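Local atomic coordinates of protein tudor (Drosophila melanogaster, PDB entry 4Q5W), a protein that acts in germ cell formation and oogenesis and may work in piRNA metabolism with Aubergine and AGO3, the crystallised piece being its extended Tudor domain 9. Residues E95-Q98 against E99-L102; Q175-L178 against K179-K183. All blocks are in the same frame, centred on the assembly; numbering follows the deposited sequence.

Contact 1 of 2, residues E95-Q98 against E99-L102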
loop_
_atom_site.group_PDB
_atom_site.type_symbol
_atom_site.label_atom_id
_atom_site.label_comp_id
_atom_site.label_asym_id
_atom_site.label_seq_id
_atom_site.Cartn_x
_atom_site.Cartn_y
_atom_site.Cartn_z
ATOM N N GLU A 95 -10.971 19.388 -1.336
ATOM C CA GLU A 95 -11.526 18.979 -2.622
ATOM C C GLU A 95 -10.427 18.397 -3.502
ATOM O O GLU A 95 -9.300 18.872 -3.491
ATOM C CB GLU A 95 -12.167 20.168 -3.346
ATOM C CG GLU A 95 -13.137 20.991 -2.519
ATOM C CD GLU A 95 -14.447 20.275 -2.219
ATOM O OE1 GLU A 95 -14.646 19.139 -2.693
ATOM O OE2 GLU A 95 -15.287 20.858 -1.502
ATOM N N LEU A 96 -10.767 17.373 -4.269
ATOM C CA LEU A 96 -9.847 16.843 -5.273
ATOM C C LEU A 96 -9.870 17.736 -6.510
ATOM O O LEU A 96 -10.924 17.914 -7.128
ATOM C CB LEU A 96 -10.252 15.425 -5.657
ATOM C CG LEU A 96 -9.364 14.765 -6.717
ATOM C CD1 LEU A 96 -8.008 14.443 -6.111
ATOM C CD2 LEU A 96 -10.041 13.525 -7.261
ATOM N N PRO A 97 -8.715 18.310 -6.875
ATOM C CA PRO A 97 -8.672 19.148 -8.075
ATOM C C PRO A 97 -9.159 18.375 -9.298
ATOM O O PRO A 97 -8.887 17.173 -9.418
ATOM C CB PRO A 97 -7.186 19.492 -8.207
ATOM C CG PRO A 97 -6.681 19.473 -6.794
ATOM C CD PRO A 97 -7.431 18.321 -6.143
ATOM N N GLN A 98 -9.884 19.064 -10.176
ATOM C CA GLN A 98 -10.543 18.441 -11.325
ATOM C C GLN A 98 -9.624 17.610 -12.222
ATOM O O GLN A 98 -10.056 16.606 -12.809
ATOM C CB GLN A 98 -11.242 19.519 -12.166
ATOM C CG GLN A 98 -12.092 18.979 -13.308
ATOM C CD GLN A 98 -13.258 18.130 -12.830
ATOM O OE1 GLN A 98 -13.638 18.169 -11.656
ATOM N NE2 GLN A 98 -13.846 17.367 -13.747
ATOM N N GLU A 99 -8.371 18.034 -12.335
ATOM C CA GLU A 99 -7.417 17.377 -13.240
ATOM C C GLU A 99 -7.106 15.927 -12.862
ATOM O O GLU A 99 -6.554 15.176 -13.674
ATOM C CB GLU A 99 -6.120 18.189 -13.347
ATOM C CG GLU A 99 -5.383 18.378 -12.024
ATOM C CD GLU A 99 -4.089 19.153 -12.178
ATOM O OE1 GLU A 99 -3.610 19.300 -13.322
ATOM O OE2 GLU A 99 -3.546 19.623 -11.155
ATOM N N PHE A 100 -7.469 15.534 -11.641
ATOM C CA PHE A 100 -7.182 14.189 -11.147
ATOM C C PHE A 100 -8.369 13.239 -11.207
ATOM O O PHE A 100 -8.202 12.038 -10.997
ATOM C CB PHE A 100 -6.725 14.238 -9.685
ATOM C CG PHE A 100 -5.478 15.036 -9.461
ATOM C CD1 PHE A 100 -4.240 14.532 -9.836
ATOM C CD2 PHE A 100 -5.537 16.274 -8.848
ATOM C CE1 PHE A 100 -3.089 15.263 -9.625
ATOM C CE2 PHE A 100 -4.387 17.012 -8.632
ATOM C CZ PHE A 100 -3.161 16.501 -9.018
ATOM N N THR A 101 -9.560 13.768 -11.494
ATOM C CA THR A 101 -10.803 13.000 -11.409
ATOM C C THR A 101 -10.782 11.652 -12.139
ATOM O O THR A 101 -11.289 10.652 -11.636
ATOM C CB THR A 101 -11.989 13.824 -11.939
ATOM O OG1 THR A 101 -11.997 15.106 -11.299
ATOM C CG2 THR A 101 -13.303 13.103 -11.676
ATOM N N LEU A 102 -10.203 11.633 -13.335
ATOM C CA LEU A 102 -10.232 10.418 -14.155
ATOM C C LEU A 102 -8.961 9.571 -14.093
ATOM O O LEU A 102 -8.865 8.546 -14.758
ATOM C CB LEU A 102 -10.508 10.785 -15.610
ATOM C CG LEU A 102 -11.818 11.538 -15.815
ATOM C CD1 LEU A 102 -11.857 12.129 -17.201
ATOM C CD2 LEU A 102 -12.964 10.580 -15.602
#
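The carbonyl oxygen of Q98 is held by T101, whose backbone N donates to Q98 O at 3.2 Å with a nearly straight N-H (165°). In the conformer described, one of two modelled, the hydroxyl adds its own bond, T101 OG1 lying 2.9 Å from Q98 O. Both donors approach from one face of the carbonyl plane: OG1 beside the backbone N (chi1 -51°) puts the hydroxyl on the same side as the N-H, and a threonine can therefore supply both. One step earlier, F100 N donates to P97 O at 3.1 Å, from above the carbonyl plane. Two i to i+3 bonds in succession thus coil the chain.

The ring of F100 turns its CD2/CE2 edge to P97, CD2 lying 3.7 Å from P97 CB, with P97 CG in the plane of the phenyl group; one face takes E99 CG toward its rim. L96 CG, anti to the backbone N (chi1 180°), brings CD1 to 3.8 Å from F100 CB. With an alanine here instead of F100, P97 would probably lose the ring at its side, and the chain its apolar hold on helix 25-37, where the ring rests on I31, K34 and L35. In the loop between strands 87-90 and 108-112, F100 and P97 thus sit against helix 25-37, and L96 and P97 against V54 of strand 52-56, carried by two overlapping type I beta turns.

Contact 2 of 2, residues Q175-L178 against K179-K183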
loop_
_atom_site.group_PDB
_atom_site.type_symbol
_atom_site.label_atom_id
_atom_site.label_comp_id
_atom_site.label_asym_id
_atom_site.label_seq_id
_atom_site.Cartn_x
_atom_site.Cartn_y
_atom_site.Cartn_z
ATOM N N GLN A 175 9.127 -19.978 10.118
ATOM C CA GLN A 175 9.286 -21.319 10.666
ATOM C C GLN A 175 10.487 -21.381 11.601
ATOM O O GLN A 175 10.452 -22.078 12.618
ATOM C CB GLN A 175 9.426 -22.347 9.541
ATOM C CG GLN A 175 8.144 -22.555 8.743
ATOM C CD GLN A 175 7.082 -23.320 9.510
ATOM O OE1 GLN A 175 6.273 -22.735 10.239
ATOM N NE2 GLN A 175 7.061 -24.635 9.332
ATOM N N ALA A 176 11.543 -20.647 11.262
ATOM C CA ALA A 176 12.767 -20.671 12.055
ATOM C C ALA A 176 12.553 -20.047 13.429
ATOM O O ALA A 176 13.086 -20.531 14.424
ATOM C CB ALA A 176 13.903 -19.963 11.314
ATOM N N GLU A 177 11.755 -18.982 13.480
ATOM C CA GLU A 177 11.447 -18.319 14.741
ATOM C C GLU A 177 10.513 -19.175 15.599
ATOM O O GLU A 177 10.732 -19.329 16.798
ATOM C CB GLU A 177 10.838 -16.934 14.493
ATOM C CG GLU A 177 10.533 -16.160 15.773
ATOM C CD GLU A 177 10.451 -14.657 15.545
ATOM O OE1 GLU A 177 9.854 -13.962 16.392
ATOM O OE2 GLU A 177 11.007 -14.167 14.539
ATOM N N LEU A 178 9.485 -19.748 14.978
ATOM C CA LEU A 178 8.602 -20.687 15.679
ATOM C C LEU A 178 9.373 -21.890 16.219
ATOM O O LEU A 178 9.104 -22.362 17.319
ATOM C CB LEU A 178 7.488 -21.167 14.750
ATOM C CG LEU A 178 6.482 -20.117 14.281
ATOM C CD1 LEU A 178 5.578 -20.719 13.203
ATOM C CD2 LEU A 178 5.663 -19.577 15.448
ATOM N N LYS A 179 10.333 -22.392 15.449
ATOM C CA LYS A 179 11.078 -23.571 15.880
ATOM C C LYS A 179 11.999 -23.243 17.055
ATOM O O LYS A 179 12.138 -24.040 17.988
ATOM C CB LYS A 179 11.875 -24.180 14.722
ATOM C CG LYS A 179 12.675 -25.414 15.121
ATOM C CD LYS A 179 13.369 -26.063 13.929
ATOM C CE LYS A 179 14.047 -27.364 14.340
ATOM N NZ LYS A 179 14.640 -28.072 13.168
ATOM N N LEU A 180 12.618 -22.064 17.009
ATOM C CA LEU A 180 13.509 -21.630 18.082
ATOM C C LEU A 180 12.755 -21.555 19.400
ATOM O O LEU A 180 13.256 -21.982 20.440
ATOM C CB LEU A 180 14.136 -20.267 17.764
ATOM C CG LEU A 180 15.059 -19.693 18.846
ATOM C CD1 LEU A 180 16.198 -20.642 19.142
ATOM C CD2 LEU A 180 15.595 -18.323 18.442
ATOM N N ILE A 181 11.547 -21.009 19.345
ATOM C CA ILE A 181 10.731 -20.850 20.537
ATOM C C ILE A 181 10.135 -22.174 21.032
ATOM O O ILE A 181 10.075 -22.431 22.239
ATOM C CB ILE A 181 9.590 -19.839 20.279
ATOM C CG1 ILE A 181 10.169 -18.469 19.922
ATOM C CG2 ILE A 181 8.673 -19.744 21.486
ATOM C CD1 ILE A 181 9.186 -17.544 19.214
ATOM N N GLN A 182 9.710 -23.019 20.097
ATOM C CA GLN A 182 8.844 -24.142 20.446
ATOM C C GLN A 182 9.514 -25.508 20.429
ATOM O O GLN A 182 8.922 -26.498 20.865
ATOM C CB GLN A 182 7.613 -24.154 19.537
ATOM C CG GLN A 182 6.824 -22.855 19.571
ATOM C CD GLN A 182 5.802 -22.758 18.459
ATOM O OE1 GLN A 182 5.850 -23.506 17.479
ATOM N NE2 GLN A 182 4.872 -21.819 18.598
ATOM N N LYS A 183 10.744 -25.572 19.934
ATOM C CA LYS A 183 11.464 -26.843 19.898
ATOM C C LYS A 183 12.756 -26.790 20.712
ATOM O O LYS A 183 13.047 -25.796 21.380
ATOM C CB LYS A 183 11.760 -27.260 18.456
ATOM C CG LYS A 183 10.550 -27.253 17.534
ATOM C CD LYS A 183 9.527 -28.303 17.935
ATOM C CE LYS A 183 8.317 -28.255 17.008
ATOM N NZ LYS A 183 7.188 -29.094 17.494
ATOM O OXT LYS A 183 13.540 -27.745 20.729
#
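Q175 opens the run by offering its carbonyl to the next helical turn: K179 N donates to Q175 O at 2.9 Å, and K179 CB packs 3.3 Å from the same Q175 O. The lysine is extended along its whole length, its end leading away from the earlier turn, a fitting course for a charged chain on an exposed flank. A176 repeats the pattern with L180, whose N lies 3.0 Å from A176 O, and the alanine's single methyl group suits a regular exposed helix.

At E177 side chains join in. I181 N donates to E177 O at 3.2 Å, while the methyl end of the isoleucine, CD1, lies 3.9 Å from E177 CG, the two side chains running alongside each other in one direction. I181 CG1 stands anti to its carbonyl carbon (chi1 -61°), which carries that branch back over E177 O. The aliphatic part of the glutamate thus supplies the apolar contact.

L178 closes the segment by accepting from Q182 N at 2.9 Å, with a more bent N-H angle of 138°. With CG beside its backbone N (chi1 -56°), Q182 starts back over L178 O, CB and CG each 3.2 Å from that oxygen, then runs alongside the leucine, NE2 being 3.9 Å from L178 CD2 in van der Waals contact. These turns end helix 166-182 at the C-terminus, where E177 and L178 lean on L124 of helix 122-134.

In the fold
Both contacts are local and lie at the surface, on opposite sides of the chain's centre, with nearest atoms about 40 Å apart. They share no element: 95-102 is a loop between strands 87-90 and 108-112, whereas 175-183 is the end of helix 166-182. The one buried residue of the two is F100 in contact 1, where apolar side chains press on helix 25-37 and a threonine hydroxyl adds to the backbone bonds. Contact 2 has no such core; it depends on regular i to i+4 backbone bonds, with alkyl parts of mostly exposed side chains lying along the helix and L124 of helix 122-134 among its neighbours.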